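Pre-mRNA-splicing factor SAD1 (Saccharomyces cerevisiae, PDB 4MSX) promotes assembly of newly made U4 snRNA into the U4/U6 snRNP and is required for pre-mRNA splicing, although its ubiquitin-protease-like domain is catalytically inactive. Local coordinates at residues Y194-M205 and I264-F274. Sequence-based numbering, arbitrary orientation.
Sequences YAHSVLLLISHM and IDPRLFLLWLF
The Tyr-194 ring carries Ile-264 on one face: methyl CG2 stands over the ring centre, a CH-pi contact. At its edge, near the ring plane, lies Phe-269 CB. Tyr-194 in turn points that edge at a face of Phe-269, and planes at 86° with centroids 5.7 Å apart identify a T-shaped pair. Tyr-194 CG sits between its backbone N and carbonyl carbon (chi1 63°), a setting that turns one face to Ile-264 and an edge to Phe-269. An alanine in place of Tyr-194 would keep the CB near Pro-266 but is likely to leave Ile-264 CG2 and the Phe-269 face without their aromatic partner. Farther along, Phe-274 has Met-205 SD at its edge, while Ile-202 CD1, in the conformer given, reaches Phe-274 CE1 at 3.8 Å. Between these aromatic ends Val-198 is a knob in the hole formed by Pro-266, Phe-269, Leu-270 and Leu-273. Its CB lies 3.5 Å from Phe-269 CD2, and CG1, anti to the backbone N, reaches Leu-273 CD2 at 3.8 Å. No hydrogen bond joins the segments; in the conformer given, Ser-197 OG bonds Tyr-194 O within its own helix, resting against Pro-266 CG at 3.4 Å. Asp-265 N-caps helix 266-274 through Leu-268 N (2.9 Å to OD1) and forms a salt bridge with Arg-384. The helix axes approach to 8.8 Å and cross at -51°, an oblique helix pair with one knob-into-hole contact, at Val-198, in the buried helical part of the USP domain, with strands 374-379 and 438-446 alongside.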
ATOM      1  N   TYR A 194       1.877   4.618  -8.183  1.00 23.97           N
ATOM      2  CA  TYR A 194       3.072   3.905  -7.685  1.00 26.57           C
ATOM      3  C   TYR A 194       3.018   3.685  -6.166  1.00 29.08           C
ATOM      4  O   TYR A 194       3.502   2.680  -5.638  1.00 26.24           O
ATOM      5  CB  TYR A 194       4.372   4.631  -8.025  1.00 28.04           C
ATOM      6  CG  TYR A 194       4.476   5.992  -7.370  1.00 25.25           C
ATOM      7  CD1 TYR A 194       5.019   6.111  -6.096  1.00 24.08           C
ATOM      8  CD2 TYR A 194       3.959   7.119  -7.985  1.00 28.94           C
ATOM      9  CE1 TYR A 194       5.102   7.336  -5.468  1.00 28.10           C
ATOM     10  CE2 TYR A 194       3.991   8.373  -7.337  1.00 30.51           C
ATOM     11  CZ  TYR A 194       4.564   8.458  -6.086  1.00 31.93           C
ATOM     12  OH  TYR A 194       4.610   9.674  -5.435  1.00 32.12           O
ATOM     13  N   ALA A 195       2.464   4.647  -5.442  1.00 21.77           N
ATOM     14  CA  ALA A 195       2.339   4.517  -4.009  1.00 20.57           C
ATOM     15  C   ALA A 195       1.191   3.584  -3.659  1.00 24.78           C
ATOM     16  O   ALA A 195       1.284   2.843  -2.679  1.00 24.37           O
ATOM     17  CB  ALA A 195       2.053   5.946  -3.347  1.00 23.37           C
ATOM     18  N   HIS A 196       0.091   3.634  -4.401  1.00 21.30           N
ATOM     19  CA  HIS A 196      -1.005   2.685  -4.109  1.00 24.92           C
ATOM     20  C   HIS A 196      -0.470   1.241  -4.192  1.00 26.35           C
ATOM     21  O   HIS A 196      -0.761   0.428  -3.324  1.00 21.38           O
ATOM     22  CB  HIS A 196      -2.138   2.851  -5.118  1.00 23.64           C
ATOM     23  CG  HIS A 196      -2.679   4.237  -5.149  1.00 26.46           C
ATOM     24  ND1 HIS A 196      -3.318   4.763  -6.247  1.00 26.11           N
ATOM     25  CD2 HIS A 196      -2.672   5.198  -4.195  1.00 23.06           C
ATOM     26  CE1 HIS A 196      -3.694   6.009  -5.962  1.00 28.35           C
ATOM     27  NE2 HIS A 196      -3.323   6.291  -4.721  1.00 26.43           N
ATOM     28  N   SER A 197       0.343   0.937  -5.209  1.00 25.89           N
ATOM     29  CA  SER A 197       0.769  -0.444  -5.368  0.52 23.48           C
ATOM     30  C   SER A 197       1.652  -0.851  -4.205  1.00 26.63           C
ATOM     31  O   SER A 197       1.509  -1.959  -3.697  1.00 25.33           O
ATOM     32  CB  SER A 197       1.509  -0.708  -6.710  0.52 30.12           C
ATOM     33  OG  SER A 197       2.718  -0.010  -6.773  0.52 30.57           O
ATOM     34  N   VAL A 198       2.548   0.028  -3.777  1.00 20.15           N
ATOM     35  CA  VAL A 198       3.439  -0.325  -2.679  1.00 24.11           C
ATOM     36  C   VAL A 198       2.642  -0.498  -1.342  1.00 28.72           C
ATOM     37  O   VAL A 198       2.888  -1.443  -0.548  1.00 22.97           O
ATOM     38  CB  VAL A 198       4.537   0.758  -2.508  1.00 26.06           C
ATOM     39  CG1 VAL A 198       5.339   0.561  -1.218  1.00 27.69           C
ATOM     40  CG2 VAL A 198       5.528   0.721  -3.757  1.00 26.82           C
ATOM     41  N   LEU A 199       1.700   0.413  -1.080  1.00 23.58           N
ATOM     42  CA  LEU A 199       0.912   0.254   0.148  1.00 22.86           C
ATOM     43  C   LEU A 199       0.106  -1.048   0.145  1.00 23.44           C
ATOM     44  O   LEU A 199      -0.062  -1.690   1.206  1.00 23.19           O
ATOM     45  CB  LEU A 199      -0.049   1.441   0.333  1.00 21.00           C
ATOM     46  CG  LEU A 199       0.716   2.755   0.643  1.00 27.24           C
ATOM     47  CD1 LEU A 199      -0.287   3.920   0.582  1.00 31.34           C
ATOM     48  CD2 LEU A 199       1.423   2.700   2.029  1.00 31.59           C
ATOM     49  N   LEU A 200      -0.452  -1.416  -1.002  1.00 21.05           N
ATOM     50  CA  LEU A 200      -1.149  -2.697  -1.097  1.00 20.90           C
ATOM     51  C   LEU A 200      -0.175  -3.889  -0.850  1.00 28.83           C
ATOM     52  O   LEU A 200      -0.498  -4.846  -0.110  1.00 24.48           O
ATOM     53  CB  LEU A 200      -1.798  -2.849  -2.496  1.00 20.36           C
ATOM     54  CG  LEU A 200      -3.065  -1.982  -2.685  1.00 21.14           C
ATOM     55  CD1 LEU A 200      -3.468  -1.924  -4.173  1.00 24.97           C
ATOM     56  CD2 LEU A 200      -4.262  -2.484  -1.794  1.00 24.24           C
ATOM     57  N   LEU A 201       1.018  -3.821  -1.444  1.00 24.43           N
ATOM     58  CA  LEU A 201       1.982  -4.933  -1.286  1.00 25.34           C
ATOM     59  C   LEU A 201       2.300  -5.120   0.169  1.00 28.83           C
ATOM     60  O   LEU A 201       2.222  -6.240   0.722  1.00 26.78           O
ATOM     61  CB  LEU A 201       3.331  -4.666  -1.989  1.00 25.68           C
ATOM     62  CG  LEU A 201       3.322  -4.652  -3.503  1.00 40.12           C
ATOM     63  CD1 LEU A 201       4.759  -4.691  -4.091  1.00 29.85           C
ATOM     64  CD2 LEU A 201       2.521  -5.794  -4.016  1.00 29.25           C
ATOM     65  N   ILE A 202       2.659  -4.046   0.839  1.00 23.34           N
ATOM     66  CA  ILE A 202       3.076  -4.216   2.208  0.57 28.10           C
ATOM     67  C   ILE A 202       1.879  -4.556   3.123  1.00 31.02           C
ATOM     68  O   ILE A 202       2.031  -5.334   4.070  1.00 30.49           O
ATOM     69  CB  ILE A 202       3.878  -3.030   2.713  0.57 30.31           C
ATOM     70  CG1 ILE A 202       4.641  -3.448   3.975  0.57 31.11           C
ATOM     71  CG2 ILE A 202       2.985  -1.798   2.921  0.57 25.12           C
ATOM     72  CD1 ILE A 202       5.475  -2.321   4.582  0.57 33.19           C
ATOM     73  N   SER A 203       0.686  -4.036   2.825  1.00 25.53           N
ATOM     74  CA  SER A 203      -0.506  -4.349   3.613  0.53 27.15           C
ATOM     75  C   SER A 203      -0.972  -5.796   3.448  1.00 27.76           C
ATOM     76  O   SER A 203      -1.774  -6.287   4.252  1.00 27.88           O
ATOM     77  CB  SER A 203      -1.652  -3.407   3.228  0.53 24.08           C
ATOM     78  OG  SER A 203      -1.349  -2.101   3.655  0.53 26.58           O
ATOM     79  N   HIS A 204      -0.490  -6.468   2.392  1.00 23.58           N
ATOM     80  CA  HIS A 204      -0.884  -7.850   2.132  1.00 26.96           C
ATOM     81  C   HIS A 204       0.184  -8.868   2.570  1.00 35.68           C
ATOM     82  O   HIS A 204       0.006 -10.055   2.337  1.00 35.54           O
ATOM     83  CB  HIS A 204      -1.340  -8.052   0.655  1.00 26.72           C
ATOM     84  CG  HIS A 204      -2.706  -7.483   0.409  1.00 32.31           C
ATOM     85  ND1 HIS A 204      -3.806  -8.258   0.088  1.00 28.96           N
ATOM     86  CD2 HIS A 204      -3.179  -6.217   0.590  1.00 24.70           C
ATOM     87  CE1 HIS A 204      -4.880  -7.488   0.007  1.00 32.63           C
ATOM     88  NE2 HIS A 204      -4.524  -6.240   0.291  1.00 28.16           N
ATOM     89  N   MET A 205       1.275  -8.403   3.181  1.00 31.65           N
ATOM     90  CA  MET A 205       2.267  -9.319   3.803  1.00 33.20           C
ATOM     91  C   MET A 205       1.812  -9.589   5.222  1.00 34.04           C
ATOM     92  O   MET A 205       1.978  -8.759   6.112  1.00 29.32           O
ATOM     93  CB  MET A 205       3.647  -8.693   3.861  1.00 28.26           C
ATOM     94  CG  MET A 205       4.202  -8.549   2.451  1.00 38.10           C
ATOM     95  SD  MET A 205       5.732  -7.602   2.428  1.00 43.96           S
ATOM     96  CE  MET A 205       6.053  -7.750   0.664  1.00 52.58           C
ATOM     97  N   ILE A 264      10.061   8.375 -10.013  1.00 21.41           N
ATOM     98  CA  ILE A 264       9.783   7.395  -8.945  1.00 21.67           C
ATOM     99  C   ILE A 264       8.904   6.319  -9.542  1.00 25.94           C
ATOM    100  O   ILE A 264       8.235   6.572 -10.562  1.00 27.63           O
ATOM    101  CB  ILE A 264       9.137   8.124  -7.749  1.00 23.14           C
ATOM    102  CG1 ILE A 264       9.111   7.161  -6.509  1.00 24.18           C
ATOM    103  CG2 ILE A 264       7.733   8.671  -8.127  1.00 27.53           C
ATOM    104  CD1 ILE A 264       8.677   7.976  -5.246  1.00 27.27           C
ATOM    105  N   ASP A 265       8.965   5.094  -8.986  1.00 25.08           N
ATOM    106  CA  ASP A 265       8.156   3.997  -9.512  1.00 23.83           C
ATOM    107  C   ASP A 265       7.948   3.041  -8.321  1.00 23.39           C
ATOM    108  O   ASP A 265       8.424   3.337  -7.223  1.00 21.26           O
ATOM    109  CB  ASP A 265       8.881   3.306 -10.710  1.00 22.83           C
ATOM    110  CG  ASP A 265      10.246   2.700 -10.331  1.00 29.54           C
ATOM    111  OD1 ASP A 265      10.362   2.129  -9.258  1.00 25.26           O
ATOM    112  OD2 ASP A 265      11.225   2.777 -11.119  1.00 28.83           O
ATOM    113  N   PRO A 266       7.213   1.943  -8.520  1.00 22.30           N
ATOM    114  CA  PRO A 266       6.930   1.109  -7.317  1.00 23.12           C
ATOM    115  C   PRO A 266       8.166   0.555  -6.631  1.00 25.19           C
ATOM    116  O   PRO A 266       8.169   0.399  -5.412  1.00 22.78           O
ATOM    117  CB  PRO A 266       6.045  -0.025  -7.855  1.00 24.88           C
ATOM    118  CG  PRO A 266       5.236   0.680  -8.985  1.00 22.77           C
ATOM    119  CD  PRO A 266       6.314   1.623  -9.650  1.00 24.62           C
ATOM    120  N   ARG A 267       9.228   0.264  -7.386  1.00 22.11           N
ATOM    121  CA  ARG A 267      10.400  -0.298  -6.786  1.00 21.54           C
ATOM    122  C   ARG A 267      11.146   0.749  -5.922  1.00 21.46           C
ATOM    123  O   ARG A 267      11.521   0.484  -4.770  1.00 20.47           O
ATOM    124  CB  ARG A 267      11.357  -0.802  -7.869  1.00 23.49           C
ATOM    125  CG  ARG A 267      12.660  -1.284  -7.244  1.00 24.68           C
ATOM    126  CD  ARG A 267      13.666  -1.805  -8.323  1.00 33.24           C
ATOM    127  NE  ARG A 267      14.977  -1.807  -7.720  1.00 41.48           N
ATOM    128  CZ  ARG A 267      15.780  -0.745  -7.686  1.00 38.09           C
ATOM    129  NH1 ARG A 267      15.459   0.364  -8.347  1.00 35.61           N
ATOM    130  NH2 ARG A 267      16.937  -0.851  -7.047  1.00 42.64           N
ATOM    131  N   LEU A 268      11.389   1.932  -6.503  1.00 20.61           N
ATOM    132  CA  LEU A 268      12.104   2.973  -5.775  1.00 23.70           C
ATOM    133  C   LEU A 268      11.300   3.365  -4.514  1.00 23.74           C
ATOM    134  O   LEU A 268      11.854   3.615  -3.465  1.00 21.94           O
ATOM    135  CB  LEU A 268      12.240   4.231  -6.659  1.00 20.65           C
ATOM    136  CG  LEU A 268      13.247   3.986  -7.810  1.00 25.69           C
ATOM    137  CD1 LEU A 268      13.251   5.188  -8.829  1.00 24.12           C
ATOM    138  CD2 LEU A 268      14.637   3.764  -7.208  1.00 29.01           C
ATOM    139  N   PHE A 269       9.992   3.431  -4.652  1.00 21.35           N
ATOM    140  CA  PHE A 269       9.180   3.839  -3.504  1.00 20.58           C
ATOM    141  C   PHE A 269       9.113   2.722  -2.451  1.00 24.09           C
ATOM    142  O   PHE A 269       9.187   2.999  -1.263  1.00 23.27           O
ATOM    143  CB  PHE A 269       7.788   4.259  -3.939  1.00 18.27           C
ATOM    144  CG  PHE A 269       6.914   4.748  -2.784  1.00 22.12           C
ATOM    145  CD1 PHE A 269       7.317   5.840  -2.001  1.00 25.02           C
ATOM    146  CD2 PHE A 269       5.719   4.092  -2.462  1.00 25.45           C
ATOM    147  CE1 PHE A 269       6.530   6.287  -0.923  1.00 26.40           C
ATOM    148  CE2 PHE A 269       4.903   4.547  -1.375  1.00 26.00           C
ATOM    149  CZ  PHE A 269       5.313   5.645  -0.633  1.00 25.32           C
ATOM    150  N   LEU A 270       9.008   1.462  -2.887  1.00 21.44           N
ATOM    151  CA  LEU A 270       9.027   0.329  -1.926  0.56 22.45           C
ATOM    152  C   LEU A 270      10.326   0.346  -1.127  1.00 20.85           C
ATOM    153  O   LEU A 270      10.314   0.203   0.091  1.00 22.87           O
ATOM    154  CB  LEU A 270       8.910  -1.006  -2.689  0.56 20.90           C
ATOM    155  CG  LEU A 270       8.925  -2.202  -1.699  0.56 27.40           C
ATOM    156  CD1 LEU A 270       8.030  -3.333  -2.229  0.56 31.95           C
ATOM    157  CD2 LEU A 270      10.344  -2.670  -1.492  0.56 24.43           C
ATOM    158  N   LEU A 271      11.465   0.541  -1.800  1.00 21.10           N
ATOM    159  CA  LEU A 271      12.767   0.513  -1.122  1.00 21.46           C
ATOM    160  C   LEU A 271      12.823   1.708  -0.160  1.00 26.95           C
ATOM    161  O   LEU A 271      13.315   1.607   0.967  1.00 25.69           O
ATOM    162  CB  LEU A 271      13.931   0.695  -2.119  1.00 23.77           C
ATOM    163  CG  LEU A 271      14.121  -0.558  -3.040  1.00 30.45           C
ATOM    164  CD1 LEU A 271      15.213  -0.375  -4.073  1.00 30.46           C
ATOM    165  CD2 LEU A 271      14.452  -1.797  -2.202  1.00 27.14           C
ATOM    166  N   TRP A 272      12.402   2.876  -0.636  1.00 22.23           N
ATOM    167  CA  TRP A 272      12.395   4.051   0.262  1.00 23.49           C
ATOM    168  C   TRP A 272      11.527   3.757   1.526  1.00 25.32           C
ATOM    169  O   TRP A 272      11.894   4.105   2.674  1.00 26.85           O
ATOM    170  CB  TRP A 272      11.811   5.288  -0.482  1.00 25.05           C
ATOM    171  CG  TRP A 272      11.935   6.569   0.297  1.00 27.34           C
ATOM    172  CD1 TRP A 272      12.950   7.521   0.200  1.00 29.68           C
ATOM    173  CD2 TRP A 272      10.981   7.092   1.242  1.00 22.95           C
ATOM    174  NE1 TRP A 272      12.674   8.592   1.066  1.00 29.20           N
ATOM    175  CE2 TRP A 272      11.482   8.349   1.702  1.00 30.20           C
ATOM    176  CE3 TRP A 272       9.760   6.618   1.751  1.00 24.25           C
ATOM    177  CZ2 TRP A 272      10.823   9.104   2.673  1.00 29.87           C
ATOM    178  CZ3 TRP A 272       9.083   7.411   2.730  1.00 27.96           C
ATOM    179  CH2 TRP A 272       9.631   8.632   3.149  1.00 31.72           C
ATOM    180  N   LEU A 273      10.344   3.221   1.292  1.00 21.68           N
ATOM    181  CA  LEU A 273       9.365   3.032   2.372  1.00 24.94           C
ATOM    182  C   LEU A 273       9.892   1.941   3.352  1.00 28.18           C
ATOM    183  O   LEU A 273       9.819   2.103   4.581  1.00 25.99           O
ATOM    184  CB  LEU A 273       8.012   2.591   1.806  1.00 24.55           C
ATOM    185  CG  LEU A 273       6.887   2.724   2.823  1.00 30.04           C
ATOM    186  CD1 LEU A 273       6.582   4.228   3.141  1.00 28.99           C
ATOM    187  CD2 LEU A 273       5.641   1.998   2.330  1.00 32.08           C
ATOM    188  N   PHE A 274      10.437   0.836   2.830  1.00 24.63           N
ATOM    189  CA  PHE A 274      11.045  -0.169   3.755  1.00 25.86           C
ATOM    190  C   PHE A 274      12.178   0.431   4.586  1.00 30.77           C
ATOM    191  O   PHE A 274      12.285   0.174   5.800  1.00 29.97           O
ATOM    192  CB  PHE A 274      11.652  -1.349   3.007  1.00 23.69           C
ATOM    193  CG  PHE A 274      10.658  -2.418   2.664  1.00 29.79           C
ATOM    194  CD1 PHE A 274       9.307  -2.148   2.615  1.00 35.85           C
ATOM    195  CD2 PHE A 274      11.078  -3.709   2.414  1.00 45.96           C
ATOM    196  CE1 PHE A 274       8.378  -3.158   2.308  1.00 42.46           C
ATOM    197  CE2 PHE A 274      10.164  -4.718   2.101  1.00 38.54           C
ATOM    198  CZ  PHE A 274       8.825  -4.439   2.047  1.00 37.14           C
TER